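Local coordinates for thioredoxin family protein (Streptococcus pneumoniae, PDB 2YP6) that probably reduces oxidised partner proteins as a surface-exposed lipoprotein of the thioredoxin fold, helping the bacterium to withstand extracellular oxidative stress, at residues 152-157 with 167-172; 104-109 with 133-138; 73-78 with 86-91; 69-74 with 179-184. All coordinates share one frame; numbering follows the deposited sequence.

All four contacts belong to one thioredoxin-fold domain and are arranged about strand 71-76 of its mixed sheet: contacts 3 and 4 use it, contact 2 begins on its neighbour 102-108 and contact 1 on its other neighbour, 154-158. The centres of contacts 1 and 2 are about 14 Å apart. Along the chain, contact 3 closes first, then contact 2, then contact 1, while contact 4 spans both later ones by joining 69-74 to 179-184. Contacts 3 and 4 share Y73 and L74, yet their centres are about 16 Å apart because helices 88-96 and 174-182 meet different ends of the strand. Sheet and helices form one core, with P153 and W77 touching the C81-C84 disulfide motif.

Contact 1 of 4, residues 152-157 with 167-172; sequences IPTEYL and IQFGAI
E155 and Q168 form the hydrogen-bonded pair of the beta hairpin made by strands 154-158 and 164-169. Their backbones satisfy each other twice: E155 N donates to Q168 O at 3.0 Å, and Q168 N returns a bond to E155 O. Beyond the strand, G170 N reaches P153 O at 2.8 Å, with a more bent N-H angle of 140°. P153 follows a cis peptide bond, and its ring touches C84 of the disulfide-forming CxxC; a cis-proline packed beside this motif is a hallmark of the thioredoxin fold.

The buried carboxylate of E155 turns, its chain bent at chi2 (78°), toward the backbone at G170, just past the end of strand 164-169. OE1 lies 2.5 Å from G170 O, while OE2 forms a salt bridge with K75. T154 OG1 is satisfied by S151 O, just outside the segment. On the face holding T154, Y156 and F169, I167 lies alongside Y156 and lays CG2 over one face of its ring, 4.2 Å from the centroid. L157 and I172 meet tip to tip through their CD1 atoms.

The hairpin places strand 164-169 at the sheet's edge. Strand 154-158 bonds on its inner side to strand 71-76, through T154 with F76 and Y156 with L74, while L157 packs against A180 and F181 of helix 174-182.

Contact 2 of 4, residues 104-109 with 133-138; sequences ILTVIA and IPVLYD
Segment 104-108 of strand 102-108 and strand 135-137 run parallel as neighbours in the central sheet, their short axes 4.5 Å apart and twisted by 39°. They are the two strands of a beta-alpha-beta unit of the thioredoxin fold, with helix 120-127 in the crossover between them. Successive backbone bonds run from L136 N to T106 O, from I108 N to L136 O and from D138 N to I108 O, the last at 2.8 Å.

On the face of T106, I108, V135 and Y137, I108 sends CG1 against V135 CG1 at 3.8 Å, and its CD1 runs on beside the Y137 ring to CE1. F121 of helix 120-127 touches both I108 and V135 and so covers this patch. On the opposite face, V107 CG1 packs against D138 CB, the side chains set at a slant, while L105 CD2 meets the P134 ring at CB, the two side chains lying at about a right angle. D138 turns its carboxylate away to T143 OG1 and F144 N, tying the strand end to helix 142-146. F144 also lines the pocket of the bound phosphocholine ligand, whose nearest approach to the A109 side chain is about 4 Å.

At the start of the pairing, P134 CG packs against I104 O, a buried carbonyl oxygen with no hydrogen-bond partner in the model. T106 CG2 is pressed against I133 CG2 at 3.5 Å, tighter than usual. With chi1 at 81°, T106 OG1 lies beside its own backbone N, and the hydroxyl joins T106 N in donating to P134 O, at 2.8 Å and 3.1 Å respectively.

Contact 3 of 4, residues 73-78 with 86-91; sequences YLKFWA and KSMPEL
This is a helix-on-sheet contact in the core of the thioredoxin fold, where Y73, K75 and W77 project from strand 71-76 and its continuation onto the start of helix 88-96. The segments follow one another across the CxxC, C81 and C84, at the head of the preceding helix 82-86, so the packing joins the central strand to the helical region that carries the disulfide. The backbones stay well apart, the nearest CA atoms, of K75 and L91, being 9.7 Å from each other, and side chains alone bridge the gap.

L91 faces two strand residues at once. Its CD1 lies over one face of the Y73 ring, 3.9 Å from the centroid in a CH-pi contact, and its CD2 packs beside the aliphatic CD of K75. Further along the strand, M88 makes a Met-aromatic contact with W77. Its chain bends at chi2 and again at chi3, which curls the sulfur back over the indole: SD stands 4.0 Å from the centroid of the six-membered ring and only 6° off its normal. The indole NE1 is bonded to T106 OG1 of the next strand, which helps to fix the plane that M88 covers.

Between these two contacts runs the buried chain of K75. Besides its partner E155, the ammonium is held by S87 OG, which accepts from it and also bonds to C84 O. K75 stays extended until its last torsion, where chi4 of 78° turns NZ to within 2.9 Å of S87 OG.

Contact 4 of 4, residues 69-74 with 179-184; sequences GKKVYL and AAFKEM
Polar and apolar interactions divide the length of K71 as its side chain passes that of F181, pointing the other way. At the polar end, K71 NZ donates to F181 O at 2.8 Å, approaching from above the carbonyl plane, and more weakly to M184 O at 3.4 Å. A water accepts from K71 NZ at 2.6 Å and donates to M184 O, so the lysine reaches F181 O in the last turn of helix 174-182 directly, and M184 O just beyond it both directly and through water. D101 adds a salt bridge to the same nitrogen.

The apolar part centres on the F181 ring. K71 CB packs against CD1 at 3.7 Å, and the remainder of the lysine, extended beyond CG, carries NZ past the ring to the helix end. The far rim of the ring touches strand 71-76: CZ lies 3.8 Å from Y73 CB, with the two side chains at about a right angle, and V72 O lies in the ring plane at its edge. F102 stacks on F181.

A lysine beside a carbonyl of the last turn could help to offset the partial negative charge at the helix C terminus, its own charge being shared with the salt bridge to D101. The contact thereby joins the C-terminal helix to the central strand by charge at the surface and by an aromatic ring within.

Contact 1 of 4, residues 152-157 with 167-172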
loop_
_atom_site.group_PDB
_atom_site.type_symbol
_atom_site.label_atom_id
_atom_site.label_comp_id
_atom_site.label_asym_id
_atom_site.label_seq_id
_atom_site.Cartn_x
_atom_site.Cartn_y
_atom_site.Cartn_z
ATOM N N ILE A 152 -4.404 11.254 -0.259
ATOM C CA ILE A 152 -3.678 10.183 -0.945
ATOM C C ILE A 152 -2.685 10.776 -1.922
ATOM O O ILE A 152 -2.869 11.902 -2.410
ATOM C CB ILE A 152 -4.638 9.179 -1.688
ATOM C CG1 ILE A 152 -5.697 9.949 -2.465
ATOM C CG2 ILE A 152 -5.277 8.190 -0.700
ATOM C CD1 ILE A 152 -6.448 9.070 -3.406
ATOM N N PRO A 153 -1.592 10.046 -2.191
ATOM C CA PRO A 153 -1.246 8.773 -1.569
ATOM C C PRO A 153 -0.785 8.984 -0.135
ATOM O O PRO A 153 -0.244 10.047 0.155
ATOM C CB PRO A 153 -0.076 8.272 -2.423
ATOM C CG PRO A 153 0.554 9.525 -2.987
ATOM C CD PRO A 153 -0.543 10.546 -3.103
ATOM N N THR A 154 -1.011 7.995 0.730
ATOM C CA THR A 154 -0.421 7.956 2.070
ATOM C C THR A 154 0.262 6.591 2.220
ATOM O O THR A 154 -0.298 5.565 1.802
ATOM C CB THR A 154 -1.462 8.105 3.180
ATOM O OG1 THR A 154 -2.044 9.409 3.133
ATOM C CG2 THR A 154 -0.833 7.925 4.548
ATOM N N GLU A 155 1.486 6.596 2.757
ATOM C CA GLU A 155 2.195 5.364 3.028
ATOM C C GLU A 155 2.405 5.208 4.531
ATOM O O GLU A 155 2.766 6.165 5.220
ATOM C CB GLU A 155 3.567 5.369 2.364
ATOM C CG GLU A 155 3.569 5.474 0.832
ATOM C CD GLU A 155 3.314 6.875 0.360
ATOM O OE1 GLU A 155 3.910 7.827 0.937
ATOM O OE2 GLU A 155 2.501 7.035 -0.572
ATOM N N TYR A 156 2.143 3.995 5.009
ATOM C CA TYR A 156 2.510 3.557 6.354
ATOM C C TYR A 156 3.641 2.573 6.204
ATOM O O TYR A 156 3.546 1.620 5.443
ATOM C CB TYR A 156 1.325 2.872 7.039
ATOM C CG TYR A 156 0.252 3.847 7.426
ATOM C CD1 TYR A 156 -0.676 4.293 6.500
ATOM C CD2 TYR A 156 0.178 4.340 8.721
ATOM C CE1 TYR A 156 -1.646 5.199 6.853
ATOM C CE2 TYR A 156 -0.788 5.247 9.075
ATOM C CZ TYR A 156 -1.693 5.686 8.127
ATOM O OH TYR A 156 -2.677 6.588 8.481
ATOM N N LEU A 157 4.749 2.848 6.895
ATOM C CA LEU A 157 5.876 1.935 6.919
ATOM C C LEU A 157 5.839 1.228 8.269
ATOM O O LEU A 157 6.037 1.846 9.325
ATOM C CB LEU A 157 7.172 2.720 6.709
ATOM C CG LEU A 157 7.247 3.649 5.500
ATOM C CD1 LEU A 157 8.681 4.145 5.283
ATOM C CD2 LEU A 157 6.713 2.975 4.256
ATOM N N ILE A 167 4.955 7.313 8.891
ATOM C CA ILE A 167 3.831 7.667 8.049
ATOM C C ILE A 167 4.286 8.799 7.136
ATOM O O ILE A 167 4.919 9.761 7.582
ATOM C CB ILE A 167 2.624 8.180 8.876
ATOM C CG1 ILE A 167 2.260 7.189 9.988
ATOM C CG2 ILE A 167 1.416 8.422 7.942
ATOM C CD1 ILE A 167 1.286 7.731 10.969
ATOM N N GLN A 168 3.913 8.713 5.872
ATOM C CA GLN A 168 4.229 9.749 4.911
ATOM C C GLN A 168 2.959 10.166 4.165
ATOM O O GLN A 168 2.235 9.321 3.653
ATOM C CB GLN A 168 5.274 9.225 3.926
ATOM C CG GLN A 168 5.755 10.318 2.949
ATOM C CD GLN A 168 6.916 11.145 3.499
ATOM O OE1 GLN A 168 7.504 10.836 4.551
ATOM N NE2 GLN A 168 7.290 12.171 2.754
ATOM N N PHE A 169 2.691 11.462 4.152
ATOM C CA PHE A 169 1.576 12.050 3.408
ATOM C C PHE A 169 2.149 12.474 2.066
ATOM O O PHE A 169 3.122 13.224 1.988
ATOM C CB PHE A 169 0.970 13.220 4.197
ATOM C CG PHE A 169 0.545 12.825 5.587
ATOM C CD1 PHE A 169 -0.585 12.026 5.782
ATOM C CD2 PHE A 169 1.279 13.210 6.698
ATOM C CE1 PHE A 169 -0.978 11.638 7.062
ATOM C CE2 PHE A 169 0.900 12.808 7.969
ATOM C CZ PHE A 169 -0.219 12.009 8.148
ATOM N N GLY A 170 1.586 11.947 0.998
ATOM C CA GLY A 170 2.172 12.137 -0.312
ATOM C C GLY A 170 3.195 11.046 -0.573
ATOM O O GLY A 170 3.433 10.179 0.280
ATOM N N ALA A 171 3.794 11.069 -1.753
ATOM C CA ALA A 171 4.735 10.024 -2.141
ATOM C C ALA A 171 5.997 10.099 -1.295
ATOM O O ALA A 171 6.375 11.163 -0.809
ATOM C CB ALA A 171 5.080 10.137 -3.625
ATOM N N ILE A 172 6.640 8.954 -1.112
ATOM C CA ILE A 172 7.944 8.896 -0.448
ATOM C C ILE A 172 8.951 8.342 -1.464
ATOM O O ILE A 172 8.628 7.424 -2.202
ATOM C CB ILE A 172 7.878 8.030 0.840
ATOM C CG1 ILE A 172 9.197 8.093 1.613
ATOM C CG2 ILE A 172 7.487 6.590 0.533
ATOM C CD1 ILE A 172 9.111 7.431 2.970
#

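Contact 2 of 4, residues 104-109 with 133-138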
loop_
_atom_site.group_PDB
_atom_site.type_symbol
_atom_site.label_atom_id
_atom_site.label_comp_id
_atom_site.label_asym_id
_atom_site.label_seq_id
_atom_site.Cartn_x
_atom_site.Cartn_y
_atom_site.Cartn_z
ATOM N N ILE A 104 5.848 -4.981 -0.096
ATOM C CA ILE A 104 5.010 -3.897 -0.581
ATOM C C ILE A 104 3.556 -4.350 -0.781
ATOM O O ILE A 104 3.293 -5.370 -1.447
ATOM C CB ILE A 104 5.547 -3.345 -1.925
ATOM C CG1 ILE A 104 6.954 -2.794 -1.729
ATOM C CG2 ILE A 104 4.603 -2.327 -2.474
ATOM C CD1 ILE A 104 7.793 -2.756 -2.995
ATOM N N LEU A 105 2.628 -3.575 -0.217
ATOM C CA LEU A 105 1.191 -3.792 -0.386
ATOM C C LEU A 105 0.558 -2.449 -0.658
ATOM O O LEU A 105 0.906 -1.447 -0.016
ATOM C CB LEU A 105 0.521 -4.349 0.873
ATOM C CG LEU A 105 0.943 -5.724 1.367
ATOM C CD1 LEU A 105 0.221 -6.054 2.674
ATOM C CD2 LEU A 105 0.681 -6.773 0.321
ATOM N N THR A 106 -0.356 -2.413 -1.619
ATOM C CA THR A 106 -1.098 -1.186 -1.870
ATOM C C THR A 106 -2.574 -1.495 -1.760
ATOM O O THR A 106 -2.968 -2.632 -1.972
ATOM C CB THR A 106 -0.761 -0.529 -3.219
ATOM O OG1 THR A 106 -1.487 -1.170 -4.280
ATOM C CG2 THR A 106 0.748 -0.578 -3.483
ATOM N N VAL A 107 -3.359 -0.469 -1.426
ATOM C CA VAL A 107 -4.785 -0.589 -1.187
ATOM C C VAL A 107 -5.559 0.489 -1.953
ATOM O O VAL A 107 -5.217 1.682 -1.889
ATOM C CB VAL A 107 -5.111 -0.452 0.319
ATOM C CG1 VAL A 107 -6.601 -0.794 0.582
ATOM C CG2 VAL A 107 -4.170 -1.319 1.185
ATOM N N ILE A 108 -6.581 0.057 -2.684
ATOM C CA ILE A 108 -7.553 0.965 -3.292
ATOM C C ILE A 108 -8.930 0.613 -2.733
ATOM O O ILE A 108 -9.114 -0.419 -2.102
ATOM C CB ILE A 108 -7.574 0.891 -4.834
ATOM C CG1 ILE A 108 -8.034 -0.477 -5.291
ATOM C CG2 ILE A 108 -6.213 1.198 -5.418
ATOM C CD1 ILE A 108 -8.423 -0.586 -6.763
ATOM N N ALA A 109 -9.896 1.484 -2.980
ATOM C CA ALA A 109 -11.266 1.281 -2.550
ATOM C C ALA A 109 -12.122 1.229 -3.804
ATOM O O ALA A 109 -12.660 2.262 -4.245
ATOM C CB ALA A 109 -11.696 2.411 -1.655
ATOM N N ILE A 133 3.030 -5.188 -8.448
ATOM C CA ILE A 133 2.642 -4.448 -7.252
ATOM C C ILE A 133 1.323 -5.026 -6.767
ATOM O O ILE A 133 0.355 -4.982 -7.504
ATOM C CB ILE A 133 2.412 -2.951 -7.562
ATOM C CG1 ILE A 133 3.721 -2.289 -7.970
ATOM C CG2 ILE A 133 1.808 -2.225 -6.349
ATOM C CD1 ILE A 133 4.817 -2.431 -6.948
ATOM N N PRO A 134 1.280 -5.581 -5.543
ATOM C CA PRO A 134 -0.013 -6.024 -5.013
ATOM C C PRO A 134 -1.007 -4.902 -4.861
ATOM O O PRO A 134 -0.700 -3.825 -4.317
ATOM C CB PRO A 134 0.345 -6.587 -3.634
ATOM C CG PRO A 134 1.771 -6.954 -3.737
ATOM C CD PRO A 134 2.387 -5.944 -4.632
ATOM N N VAL A 135 -2.223 -5.157 -5.321
ATOM C CA VAL A 135 -3.292 -4.206 -5.100
ATOM C C VAL A 135 -4.410 -4.913 -4.371
ATOM O O VAL A 135 -4.958 -5.897 -4.867
ATOM C CB VAL A 135 -3.851 -3.630 -6.415
ATOM C CG1 VAL A 135 -4.991 -2.653 -6.121
ATOM C CG2 VAL A 135 -2.755 -2.956 -7.231
ATOM N N LEU A 136 -4.726 -4.407 -3.188
ATOM C CA LEU A 136 -5.764 -4.986 -2.360
ATOM C C LEU A 136 -7.032 -4.145 -2.477
ATOM O O LEU A 136 -6.972 -2.917 -2.538
ATOM C CB LEU A 136 -5.307 -5.027 -0.914
ATOM C CG LEU A 136 -3.986 -5.767 -0.651
ATOM C CD1 LEU A 136 -3.801 -5.878 0.842
ATOM C CD2 LEU A 136 -3.929 -7.132 -1.331
ATOM N N TYR A 137 -8.170 -4.828 -2.474
ATOM C CA TYR A 137 -9.465 -4.198 -2.708
ATOM C C TYR A 137 -10.186 -3.967 -1.400
ATOM O O TYR A 137 -10.758 -4.888 -0.828
ATOM C CB TYR A 137 -10.322 -5.114 -3.552
ATOM C CG TYR A 137 -9.964 -5.188 -5.021
ATOM C CD1 TYR A 137 -9.024 -4.341 -5.582
ATOM C CD2 TYR A 137 -10.608 -6.087 -5.849
ATOM C CE1 TYR A 137 -8.711 -4.410 -6.951
ATOM C CE2 TYR A 137 -10.320 -6.154 -7.208
ATOM C CZ TYR A 137 -9.376 -5.311 -7.753
ATOM O OH TYR A 137 -9.085 -5.396 -9.101
ATOM N N ASP A 138 -10.212 -2.719 -0.962
ATOM C CA ASP A 138 -10.943 -2.326 0.236
ATOM C C ASP A 138 -12.407 -2.056 -0.146
ATOM O O ASP A 138 -12.857 -0.920 -0.179
ATOM C CB ASP A 138 -10.310 -1.082 0.839
ATOM C CG ASP A 138 -10.735 -0.853 2.269
ATOM O OD1 ASP A 138 -11.081 -1.845 2.939
ATOM O OD2 ASP A 138 -10.705 0.308 2.715
#

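Contact 3 of 4, residues 73-78 with 86-91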
loop_
_atom_site.group_PDB
_atom_site.type_symbol
_atom_site.label_atom_id
_atom_site.label_comp_id
_atom_site.label_asym_id
_atom_site.label_seq_id
_atom_site.Cartn_x
_atom_site.Cartn_y
_atom_site.Cartn_z
ATOM N N TYR A 73 5.546 -1.961 3.531
ATOM C CA TYR A 73 5.308 -0.648 2.899
ATOM C C TYR A 73 3.857 -0.680 2.443
ATOM O O TYR A 73 3.515 -1.434 1.529
ATOM C CB TYR A 73 6.273 -0.528 1.747
ATOM C CG TYR A 73 6.286 0.742 0.896
ATOM C CD1 TYR A 73 5.152 1.211 0.235
ATOM C CD2 TYR A 73 7.475 1.407 0.676
ATOM C CE1 TYR A 73 5.214 2.336 -0.583
ATOM C CE2 TYR A 73 7.542 2.535 -0.134
ATOM C CZ TYR A 73 6.398 2.992 -0.768
ATOM O OH TYR A 73 6.479 4.106 -1.609
ATOM N N LEU A 74 2.987 0.073 3.131
ATOM C CA LEU A 74 1.542 -0.005 2.866
ATOM C C LEU A 74 1.082 1.309 2.289
ATOM O O LEU A 74 1.129 2.313 2.984
ATOM C CB LEU A 74 0.779 -0.315 4.154
ATOM C CG LEU A 74 -0.727 -0.490 4.030
ATOM C CD1 LEU A 74 -1.098 -1.701 3.204
ATOM C CD2 LEU A 74 -1.347 -0.602 5.432
ATOM N N LYS A 75 0.675 1.297 1.021
ATOM C CA LYS A 75 0.300 2.522 0.317
ATOM C C LYS A 75 -1.173 2.539 -0.010
ATOM O O LYS A 75 -1.688 1.620 -0.651
ATOM C CB LYS A 75 1.085 2.658 -0.979
ATOM C CG LYS A 75 0.813 3.903 -1.753
ATOM C CD LYS A 75 1.461 3.823 -3.151
ATOM C CE LYS A 75 1.432 5.137 -3.862
ATOM N NZ LYS A 75 2.487 6.080 -3.381
ATOM N N PHE A 76 -1.836 3.602 0.419
ATOM C CA PHE A 76 -3.231 3.835 0.094
ATOM C C PHE A 76 -3.285 4.812 -1.061
ATOM O O PHE A 76 -2.639 5.857 -1.009
ATOM C CB PHE A 76 -3.983 4.403 1.316
ATOM C CG PHE A 76 -4.142 3.410 2.440
ATOM C CD1 PHE A 76 -3.109 3.201 3.359
ATOM C CD2 PHE A 76 -5.291 2.658 2.562
ATOM C CE1 PHE A 76 -3.234 2.305 4.353
ATOM C CE2 PHE A 76 -5.425 1.751 3.565
ATOM C CZ PHE A 76 -4.394 1.558 4.472
ATOM N N TRP A 77 -4.050 4.483 -2.087
ATOM C CA TRP A 77 -4.083 5.296 -3.289
ATOM C C TRP A 77 -5.384 5.155 -4.075
ATOM O O TRP A 77 -6.281 4.434 -3.680
ATOM C CB TRP A 77 -2.883 4.978 -4.172
ATOM C CG TRP A 77 -2.850 3.598 -4.812
ATOM C CD1 TRP A 77 -2.684 2.404 -4.192
ATOM C CD2 TRP A 77 -2.961 3.308 -6.220
ATOM N NE1 TRP A 77 -2.696 1.374 -5.119
ATOM C CE2 TRP A 77 -2.852 1.910 -6.371
ATOM C CE3 TRP A 77 -3.131 4.101 -7.356
ATOM C CZ2 TRP A 77 -2.922 1.289 -7.620
ATOM C CZ3 TRP A 77 -3.187 3.480 -8.593
ATOM C CH2 TRP A 77 -3.080 2.091 -8.716
ATOM N N ALA A 78 -5.475 5.887 -5.177
ATOM C CA ALA A 78 -6.642 5.820 -6.061
ATOM C C ALA A 78 -6.213 6.140 -7.483
ATOM O O ALA A 78 -5.307 6.960 -7.695
ATOM C CB ALA A 78 -7.706 6.791 -5.603
ATOM N N LYS A 86 1.445 8.879 -10.617
ATOM C CA LYS A 86 2.796 9.311 -10.873
ATOM C C LYS A 86 3.803 8.567 -9.995
ATOM O O LYS A 86 4.950 8.372 -10.379
ATOM C CB LYS A 86 2.889 10.822 -10.682
ATOM C CG LYS A 86 4.278 11.381 -10.745
ATOM C CD LYS A 86 4.249 12.874 -10.919
ATOM C CE LYS A 86 5.592 13.447 -10.526
ATOM N NZ LYS A 86 5.655 14.925 -10.708
ATOM N N SER A 87 3.381 8.144 -8.814
ATOM C CA SER A 87 4.285 7.464 -7.895
ATOM C C SER A 87 4.358 5.945 -8.155
ATOM O O SER A 87 5.164 5.251 -7.555
ATOM C CB SER A 87 3.859 7.744 -6.436
ATOM O OG SER A 87 2.709 7.016 -6.076
ATOM N N MET A 88 3.570 5.410 -9.075
ATOM C CA MET A 88 3.553 3.949 -9.213
ATOM C C MET A 88 4.816 3.339 -9.902
ATOM O O MET A 88 5.306 2.302 -9.442
ATOM C CB MET A 88 2.279 3.458 -9.907
ATOM C CG MET A 88 1.009 3.667 -9.088
ATOM S SD MET A 88 0.974 2.750 -7.495
ATOM C CE MET A 88 1.246 1.181 -8.135
ATOM N N PRO A 89 5.304 3.946 -11.002
ATOM C CA PRO A 89 6.524 3.374 -11.610
ATOM C C PRO A 89 7.698 3.321 -10.615
ATOM O O PRO A 89 8.451 2.329 -10.585
ATOM C CB PRO A 89 6.819 4.324 -12.773
ATOM C CG PRO A 89 5.414 4.797 -13.195
ATOM C CD PRO A 89 4.710 5.000 -11.857
ATOM N N GLU A 90 7.825 4.339 -9.777
ATOM C CA GLU A 90 8.902 4.342 -8.806
ATOM C C GLU A 90 8.687 3.181 -7.825
ATOM O O GLU A 90 9.638 2.527 -7.426
ATOM C CB GLU A 90 9.004 5.678 -8.073
ATOM C CG GLU A 90 10.151 5.681 -7.080
ATOM C CD GLU A 90 10.350 7.019 -6.374
ATOM O OE1 GLU A 90 9.418 7.857 -6.422
ATOM O OE2 GLU A 90 11.443 7.210 -5.776
ATOM N N LEU A 91 7.436 2.893 -7.463
ATOM C CA LEU A 91 7.165 1.769 -6.556
ATOM C C LEU A 91 7.495 0.415 -7.211
ATOM O O LEU A 91 8.003 -0.500 -6.550
ATOM C CB LEU A 91 5.709 1.794 -6.092
ATOM C CG LEU A 91 5.367 0.813 -4.966
ATOM C CD1 LEU A 91 6.265 1.042 -3.764
ATOM C CD2 LEU A 91 3.891 0.920 -4.595
#

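Contact 4 of 4, residues 69-74 with 179-184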
loop_
_atom_site.group_PDB
_atom_site.type_symbol
_atom_site.label_atom_id
_atom_site.label_comp_id
_atom_site.label_asym_id
_atom_site.label_seq_id
_atom_site.Cartn_x
_atom_site.Cartn_y
_atom_site.Cartn_z
ATOM N N GLY A 69 6.609 -10.406 11.114
ATOM C CA GLY A 69 8.062 -10.465 11.031
ATOM C C GLY A 69 8.668 -9.754 9.836
ATOM O O GLY A 69 9.883 -9.548 9.793
ATOM N N LYS A 70 7.854 -9.414 8.839
ATOM C CA LYS A 70 8.314 -8.629 7.698
ATOM C C LYS A 70 7.887 -7.189 7.907
ATOM O O LYS A 70 6.782 -6.936 8.367
ATOM C CB LYS A 70 7.704 -9.124 6.363
ATOM C CG LYS A 70 8.034 -10.566 5.987
ATOM C CD LYS A 70 9.542 -10.792 5.905
ATOM C CE LYS A 70 10.168 -10.253 4.619
ATOM N NZ LYS A 70 11.627 -10.617 4.550
ATOM N N LYS A 71 8.775 -6.249 7.599
ATOM C CA LYS A 71 8.400 -4.852 7.509
ATOM C C LYS A 71 7.446 -4.738 6.332
ATOM O O LYS A 71 7.506 -5.553 5.402
ATOM C CB LYS A 71 9.651 -3.992 7.326
ATOM C CG LYS A 71 10.642 -4.139 8.501
ATOM C CD LYS A 71 11.987 -3.475 8.270
ATOM C CE LYS A 71 12.981 -3.862 9.354
ATOM N NZ LYS A 71 14.330 -3.323 9.104
ATOM N N VAL A 72 6.557 -3.740 6.360
ATOM C CA VAL A 72 5.573 -3.604 5.294
ATOM C C VAL A 72 5.509 -2.152 4.843
ATOM O O VAL A 72 5.444 -1.250 5.647
ATOM C CB VAL A 72 4.169 -4.116 5.730
ATOM C CG1 VAL A 72 3.117 -3.837 4.681
ATOM C CG2 VAL A 72 4.208 -5.632 6.037
ATOM N N TYR A 73 5.546 -1.961 3.531
ATOM C CA TYR A 73 5.308 -0.648 2.899
ATOM C C TYR A 73 3.857 -0.680 2.443
ATOM O O TYR A 73 3.515 -1.434 1.529
ATOM C CB TYR A 73 6.273 -0.528 1.747
ATOM C CG TYR A 73 6.286 0.742 0.896
ATOM C CD1 TYR A 73 5.152 1.211 0.235
ATOM C CD2 TYR A 73 7.475 1.407 0.676
ATOM C CE1 TYR A 73 5.214 2.336 -0.583
ATOM C CE2 TYR A 73 7.542 2.535 -0.134
ATOM C CZ TYR A 73 6.398 2.992 -0.768
ATOM O OH TYR A 73 6.479 4.106 -1.609
ATOM N N LEU A 74 2.987 0.073 3.131
ATOM C CA LEU A 74 1.542 -0.005 2.866
ATOM C C LEU A 74 1.082 1.309 2.289
ATOM O O LEU A 74 1.129 2.313 2.984
ATOM C CB LEU A 74 0.779 -0.315 4.154
ATOM C CG LEU A 74 -0.727 -0.490 4.030
ATOM C CD1 LEU A 74 -1.098 -1.701 3.204
ATOM C CD2 LEU A 74 -1.347 -0.602 5.432
ATOM N N ALA A 179 15.818 3.979 3.650
ATOM C CA ALA A 179 16.466 4.515 4.834
ATOM C C ALA A 179 15.573 4.336 6.071
ATOM O O ALA A 179 16.049 3.941 7.145
ATOM C CB ALA A 179 16.830 6.000 4.620
ATOM N N ALA A 180 14.276 4.595 5.903
ATOM C CA ALA A 180 13.308 4.496 6.998
ATOM C C ALA A 180 13.252 3.069 7.524
ATOM O O ALA A 180 13.292 2.836 8.729
ATOM C CB ALA A 180 11.912 4.955 6.532
ATOM N N PHE A 181 13.146 2.102 6.620
ATOM C CA PHE A 181 13.078 0.714 7.047
ATOM C C PHE A 181 14.351 0.270 7.787
ATOM O O PHE A 181 14.300 -0.579 8.707
ATOM C CB PHE A 181 12.779 -0.184 5.864
ATOM C CG PHE A 181 11.341 -0.178 5.440
ATOM C CD1 PHE A 181 10.318 -0.448 6.342
ATOM C CD2 PHE A 181 10.999 0.068 4.114
ATOM C CE1 PHE A 181 8.999 -0.484 5.936
ATOM C CE2 PHE A 181 9.693 0.041 3.702
ATOM C CZ PHE A 181 8.680 -0.238 4.613
ATOM N N LYS A 182 15.489 0.850 7.428
ATOM C CA LYS A 182 16.722 0.560 8.157
ATOM C C LYS A 182 16.702 1.046 9.595
ATOM O O LYS A 182 17.372 0.455 10.457
ATOM C CB LYS A 182 17.934 1.151 7.442
ATOM C CG LYS A 182 18.296 0.400 6.215
ATOM C CD LYS A 182 19.470 1.033 5.522
ATOM C CE LYS A 182 19.777 0.289 4.248
ATOM N NZ LYS A 182 19.120 0.926 3.086
ATOM N N GLU A 183 15.961 2.116 9.878
ATOM C CA GLU A 183 15.922 2.649 11.244
ATOM C C GLU A 183 14.786 2.070 12.101
ATOM O O GLU A 183 14.592 2.477 13.249
ATOM C CB GLU A 183 15.925 4.201 11.258
ATOM C CG GLU A 183 14.786 4.934 10.530
ATOM C CD GLU A 183 14.786 6.468 10.799
ATOM O OE1 GLU A 183 14.744 6.861 11.976
ATOM O OE2 GLU A 183 14.831 7.281 9.845
ATOM N N MET A 184 14.038 1.132 11.524
ATOM C CA MET A 184 12.962 0.415 12.198
ATOM C C MET A 184 13.369 -0.963 12.634
ATOM O O MET A 184 14.191 -1.593 11.979
ATOM C CB MET A 184 11.848 0.162 11.177
ATOM C CG MET A 184 10.696 1.050 11.308
ATOM S SD MET A 184 9.613 0.652 9.943
ATOM C CE MET A 184 10.013 2.046 9.001
HETATM O O HOH W 1 16.297 -3.669 10.845
#